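Local coordinates for protein pyroglutatmate porin OpdO (Pseudomonas aeruginosa, PDB 3SZV) that probably forms an outer-membrane beta-barrel channel of the OprD family that lets small carboxylates such as pyroglutamate diffuse into the bacterium, at residues 147-151 with 162-166; 179-183 with 214-218. One frame throughout, in Å; residues are numbered along the deposited sequence.

Interaction 1 (147-151 with 162-166); sequences RGALL and RGAHL. With C8E ((hydroxyethyloxy)tri(ethyloxy)octane), chain I.
The beta hairpin of strands 149-156 and 159-170 is part of the porin's barrel wall, and here Ala149 faces His165 and Leu151 faces Gly163 as antiparallel hydrogen-bonded pairs. Ala149 N gives its hydrogen to His165 O at 2.8 Å, and His165 N returns one to Ala149 O at 3.0 Å. The second pair repeats the pattern: the bond from Leu151 N to Gly163 O is almost straight (178°), and Gly163 N donates back to Leu151 O. Between these rungs Leu150 lies opposite Ala164. With CG anti to the backbone N (chi1 170°), Leu150 brings CD1 to 4.0 Å from Ala164 CB, a methyl that meets it on the same face. Gly148 marks a corner in the chain; without a CB it escapes the carbonyl of Arg147, and its CA comes within 3.1 Å of His165 O. Arg162 lays its CB 3.7 Å from Leu151 O, then bends at chi3 (-65°) to carry its guanidinium to Asp198 and to Lys130 O. The polyether part of a detergent lies on the face of Ala149, Leu151 and His165, its C20 3.5 Å from Gly163 O; with no side chain on Gly163, C17 can lie against the backbone. His165 ND1 bonds to Asp193. Paired main-chain dipoles thus hold the hairpin, while apolar Ala149 and Leu151 on a barrel wall are consistent with a membrane-facing surface.

Interaction 2 (179-183 with 214-218); sequences VFSAN and LKDIY
At the tight turn joining strands 205-214 and 218-230, Leu214 O accepts from both Ile217 N (2.9 Å) and Tyr218 N (3.0 Å), a classic beta bulge in which Ile217 and Tyr218 both face Leu214, and Leu214 N closes the turn on Tyr218 O. The bulge gathers the three side chains toward the short strand 180-182, which pairs with strand 186-200 (Phe180 with Ser189) and packs Phe180 on Leu166 and Asn169 of strand 159-170, so an apolar contact sets it against a turn between two wall strands. Leu214 divides its branches: CD1 lies 3.7 Å from Phe180 CB and reaches the ring obliquely near CG and CD2, whereas CD2 turns to the Ser181 carbonyl and the Ala182 methyl. The forked leucine thus touches both Phe180 and Ala182, whose side chains leave the strand on the same side. In Ile217, chi1 of -54° places CG1 beside the backbone N and the extended chi2 (179°) carries CD1 to 4.1 Å from Ser181 CA, while CG2 meets Ala182 CB at 4.0 Å. Ser181 points its own CB away, offering main chain instead. Alanine suits position 182 because its single methyl is approached by Leu214, Ile217 and Tyr218. The tyrosine ring lays one face over Leu214 CB, offset toward the rim, and presents its edge to the strand: Ala182 CB sits near the ring plane, 4.1 Å from Tyr218 CE2.

Overall arrangement
Strand 159-170 connects the two contacts: Phe180 of interaction 2 packs on Leu166 of interaction 1, with Phe180 CE2 3.6 Å from Leu166 O, although the centres are about 16 Å apart. Strand 186-200 is a shared neighbour, since Phe192 touches both Leu166 and Leu214. Interaction 1 joins adjacent wall strands in regular register, is only partly buried, and relies on backbone hydrogen bonds with a detergent on one face. Interaction 2 is the more buried, tying a short strand to a turn that lies 31 residues further along, and depends on apolar side-chain contacts. The first builds the barrel wall; the second sets the short strand 180-182 against the turn between strands 205-214 and 218-230.

Interaction 1 (147-151 with 162-166)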
loop_
_atom_site.group_PDB
_atom_site.type_symbol
_atom_site.label_atom_id
_atom_site.label_comp_id
_atom_site.label_asym_id
_atom_site.label_seq_id
_atom_site.Cartn_x
_atom_site.Cartn_y
_atom_site.Cartn_z
ATOM N N ARG A 147 -10.798 9.937 -0.799
ATOM C CA ARG A 147 -12.138 10.315 -0.380
ATOM C C ARG A 147 -13.116 9.363 -1.047
ATOM O O ARG A 147 -13.068 9.165 -2.263
ATOM C CB ARG A 147 -12.460 11.757 -0.781
ATOM C CG ARG A 147 -13.731 12.283 -0.106
ATOM C CD ARG A 147 -14.035 13.717 -0.489
ATOM N NE ARG A 147 -14.802 13.778 -1.736
ATOM C CZ ARG A 147 -15.534 14.827 -2.095
ATOM N NH1 ARG A 147 -15.589 15.903 -1.310
ATOM N NH2 ARG A 147 -16.220 14.792 -3.228
ATOM N N GLY A 148 -14.001 8.761 -0.267
ATOM C CA GLY A 148 -14.992 7.892 -0.872
ATOM C C GLY A 148 -15.732 7.024 0.117
ATOM O O GLY A 148 -15.786 7.324 1.312
ATOM N N ALA A 149 -16.303 5.941 -0.398
ATOM C CA ALA A 149 -17.021 4.982 0.419
ATOM C C ALA A 149 -16.426 3.606 0.184
ATOM O O ALA A 149 -16.136 3.229 -0.964
ATOM C CB ALA A 149 -18.508 4.996 0.074
ATOM N N LEU A 150 -16.234 2.858 1.266
ATOM C CA LEU A 150 -15.626 1.529 1.226
ATOM C C LEU A 150 -16.485 0.573 2.032
ATOM O O LEU A 150 -16.785 0.821 3.200
ATOM C CB LEU A 150 -14.202 1.568 1.798
ATOM C CG LEU A 150 -13.520 0.220 2.037
ATOM C CD1 LEU A 150 -13.215 -0.477 0.716
ATOM C CD2 LEU A 150 -12.234 0.402 2.856
ATOM N N LEU A 151 -16.896 -0.517 1.395
ATOM C CA LEU A 151 -17.731 -1.520 2.036
ATOM C C LEU A 151 -16.969 -2.827 2.149
ATOM O O LEU A 151 -16.351 -3.278 1.180
ATOM C CB LEU A 151 -19.019 -1.723 1.231
ATOM C CG LEU A 151 -20.009 -2.765 1.748
ATOM C CD1 LEU A 151 -20.530 -2.415 3.143
ATOM C CD2 LEU A 151 -21.154 -2.902 0.757
ATOM N N ARG A 162 -15.421 -6.931 -1.010
ATOM C CA ARG A 162 -15.164 -5.510 -0.804
ATOM C C ARG A 162 -15.575 -4.723 -2.022
ATOM O O ARG A 162 -15.574 -5.232 -3.147
ATOM C CB ARG A 162 -13.692 -5.255 -0.503
ATOM C CG ARG A 162 -13.280 -5.643 0.916
ATOM C CD ARG A 162 -11.784 -5.436 1.118
ATOM N NE ARG A 162 -11.019 -6.346 0.270
ATOM C CZ ARG A 162 -9.718 -6.219 0.015
ATOM N NH1 ARG A 162 -9.047 -5.189 0.530
ATOM N NH2 ARG A 162 -9.098 -7.119 -0.758
ATOM N N GLY A 163 -15.935 -3.471 -1.807
ATOM C CA GLY A 163 -16.194 -2.583 -2.918
ATOM C C GLY A 163 -15.970 -1.158 -2.476
ATOM O O GLY A 163 -16.083 -0.844 -1.290
ATOM N N ALA A 164 -15.645 -0.290 -3.425
ATOM C CA ALA A 164 -15.459 1.111 -3.099
ATOM C C ALA A 164 -15.843 2.001 -4.261
ATOM O O ALA A 164 -15.743 1.604 -5.440
ATOM C CB ALA A 164 -14.007 1.379 -2.693
ATOM N N HIS A 165 -16.290 3.201 -3.910
ATOM C CA HIS A 165 -16.405 4.313 -4.836
ATOM C C HIS A 165 -15.555 5.442 -4.279
ATOM O O HIS A 165 -15.837 5.945 -3.190
ATOM C CB HIS A 165 -17.852 4.777 -4.965
ATOM C CG HIS A 165 -17.990 6.054 -5.729
ATOM N ND1 HIS A 165 -17.872 6.114 -7.100
ATOM C CD2 HIS A 165 -18.204 7.324 -5.312
ATOM C CE1 HIS A 165 -18.021 7.365 -7.497
ATOM N NE2 HIS A 165 -18.222 8.120 -6.431
ATOM N N LEU A 166 -14.513 5.821 -5.023
ATOM C CA LEU A 166 -13.596 6.874 -4.597
ATOM C C LEU A 166 -13.717 8.033 -5.555
ATOM O O LEU A 166 -13.869 7.823 -6.768
ATOM C CB LEU A 166 -12.149 6.385 -4.620
ATOM C CG LEU A 166 -11.842 5.028 -3.985
ATOM C CD1 LEU A 166 -10.367 4.664 -4.149
ATOM C CD2 LEU A 166 -12.268 5.000 -2.511
HETATM C C4 C8E I . -11.501 -4.885 -16.883
HETATM C C5 C8E I . -12.948 -4.565 -16.518
HETATM C C6 C8E I . -12.984 -3.716 -15.253
HETATM C C7 C8E I . -14.085 -2.671 -15.295
HETATM C C8 C8E I . -15.475 -3.252 -15.071
HETATM O O9 C8E I . -16.254 -2.324 -14.341
HETATM C C10 C8E I . -15.781 -2.110 -13.027
HETATM C C11 C8E I . -16.963 -2.409 -12.117
HETATM O O12 C8E I . -16.664 -2.342 -10.745
HETATM C C13 C8E I . -17.858 -2.152 -10.018
HETATM C C14 C8E I . -17.628 -1.331 -8.755
HETATM O O15 C8E I . -18.776 -1.430 -7.942
HETATM C C16 C8E I . -19.013 -0.285 -7.155
HETATM C C17 C8E I . -18.663 -0.603 -5.700
HETATM O O18 C8E I . -19.040 0.446 -4.835
HETATM C C19 C8E I . -19.763 -0.002 -3.707
HETATM C C20 C8E I . -19.103 0.519 -2.433
HETATM O O21 C8E I . -19.950 1.458 -1.806
#

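Interaction 2 (179-183 with 214-218)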
loop_
_atom_site.group_PDB
_atom_site.type_symbol
_atom_site.label_atom_id
_atom_site.label_comp_id
_atom_site.label_asym_id
_atom_site.label_seq_id
_atom_site.Cartn_x
_atom_site.Cartn_y
_atom_site.Cartn_z
ATOM N N VAL A 179 -8.431 15.352 -8.060
ATOM C CA VAL A 179 -8.901 14.271 -8.915
ATOM C C VAL A 179 -7.763 13.318 -9.271
ATOM O O VAL A 179 -6.584 13.595 -9.022
ATOM C CB VAL A 179 -9.578 14.788 -10.200
ATOM C CG1 VAL A 179 -10.804 15.636 -9.862
ATOM C CG2 VAL A 179 -8.591 15.557 -11.052
ATOM N N PHE A 180 -8.128 12.188 -9.855
ATOM C CA PHE A 180 -7.166 11.138 -10.159
ATOM C C PHE A 180 -6.510 11.267 -11.525
ATOM O O PHE A 180 -7.050 11.884 -12.447
ATOM C CB PHE A 180 -7.863 9.773 -10.178
ATOM C CG PHE A 180 -8.551 9.399 -8.898
ATOM C CD1 PHE A 180 -7.818 9.024 -7.788
ATOM C CD2 PHE A 180 -9.937 9.357 -8.832
ATOM C CE1 PHE A 180 -8.458 8.652 -6.606
ATOM C CE2 PHE A 180 -10.579 8.987 -7.661
ATOM C CZ PHE A 180 -9.845 8.630 -6.558
ATOM N N SER A 181 -5.339 10.650 -11.634
ATOM C CA SER A 181 -4.741 10.347 -12.927
ATOM C C SER A 181 -4.101 8.973 -12.831
ATOM O O SER A 181 -4.044 8.379 -11.750
ATOM C CB SER A 181 -3.706 11.401 -13.338
ATOM O OG SER A 181 -2.540 11.336 -12.535
ATOM N N ALA A 182 -3.652 8.443 -13.958
ATOM C CA ALA A 182 -3.010 7.130 -13.971
ATOM C C ALA A 182 -1.499 7.262 -14.105
ATOM O O ALA A 182 -0.999 8.090 -14.857
ATOM C CB ALA A 182 -3.571 6.267 -15.088
ATOM N N ASN A 183 -0.783 6.452 -13.339
ATOM C CA ASN A 183 0.675 6.418 -13.401
ATOM C C ASN A 183 1.171 6.186 -14.834
ATOM O O ASN A 183 0.698 5.253 -15.505
ATOM C CB ASN A 183 1.204 5.322 -12.477
ATOM C CG ASN A 183 2.692 5.430 -12.244
ATOM O OD1 ASN A 183 3.157 6.314 -11.517
ATOM N ND2 ASN A 183 3.459 4.542 -12.870
ATOM N N LEU A 214 -11.137 3.144 -13.425
ATOM C CA LEU A 214 -10.818 4.547 -13.206
ATOM C C LEU A 214 -11.522 5.280 -14.347
ATOM O O LEU A 214 -11.050 5.276 -15.500
ATOM C CB LEU A 214 -9.311 4.763 -13.220
ATOM C CG LEU A 214 -8.814 6.163 -12.852
ATOM C CD1 LEU A 214 -9.290 6.557 -11.448
ATOM C CD2 LEU A 214 -7.307 6.221 -12.916
ATOM N N LYS A 215 -12.690 5.841 -14.047
ATOM C CA LYS A 215 -13.615 6.344 -15.061
ATOM C C LYS A 215 -12.937 7.319 -16.015
ATOM O O LYS A 215 -12.223 8.230 -15.594
ATOM C CB LYS A 215 -14.830 6.992 -14.390
ATOM C CG LYS A 215 -15.955 7.319 -15.371
ATOM C CD LYS A 215 -17.160 7.947 -14.665
ATOM C CE LYS A 215 -18.248 8.315 -15.664
ATOM N NZ LYS A 215 -19.359 9.085 -15.030
ATOM N N ASP A 216 -13.157 7.082 -17.310
ATOM C CA ASP A 216 -12.604 7.897 -18.394
ATOM C C ASP A 216 -11.112 7.686 -18.631
ATOM O O ASP A 216 -10.510 8.410 -19.426
ATOM C CB ASP A 216 -12.913 9.382 -18.186
ATOM C CG ASP A 216 -14.399 9.652 -18.085
ATOM O OD1 ASP A 216 -15.145 9.254 -19.007
ATOM O OD2 ASP A 216 -14.823 10.240 -17.066
ATOM N N ILE A 217 -10.520 6.705 -17.953
ATOM C CA ILE A 217 -9.131 6.340 -18.221
ATOM C C ILE A 217 -8.991 4.848 -18.521
ATOM O O ILE A 217 -8.718 4.474 -19.656
ATOM C CB ILE A 217 -8.161 6.758 -17.099
ATOM C CG1 ILE A 217 -8.306 8.258 -16.819
ATOM C CG2 ILE A 217 -6.727 6.429 -17.520
ATOM C CD1 ILE A 217 -7.391 8.759 -15.692
ATOM N N TYR A 218 -9.224 3.991 -17.531
ATOM C CA TYR A 218 -9.030 2.567 -17.759
ATOM C C TYR A 218 -9.989 1.664 -16.981
ATOM O O TYR A 218 -10.588 2.076 -15.977
ATOM C CB TYR A 218 -7.572 2.160 -17.479
ATOM C CG TYR A 218 -7.166 2.141 -16.009
ATOM C CD1 TYR A 218 -7.564 1.105 -15.166
ATOM C CD2 TYR A 218 -6.382 3.158 -15.460
ATOM C CE1 TYR A 218 -7.187 1.076 -13.814
ATOM C CE2 TYR A 218 -6.009 3.144 -14.108
ATOM C CZ TYR A 218 -6.417 2.105 -13.297
ATOM O OH TYR A 218 -6.037 2.104 -11.971
#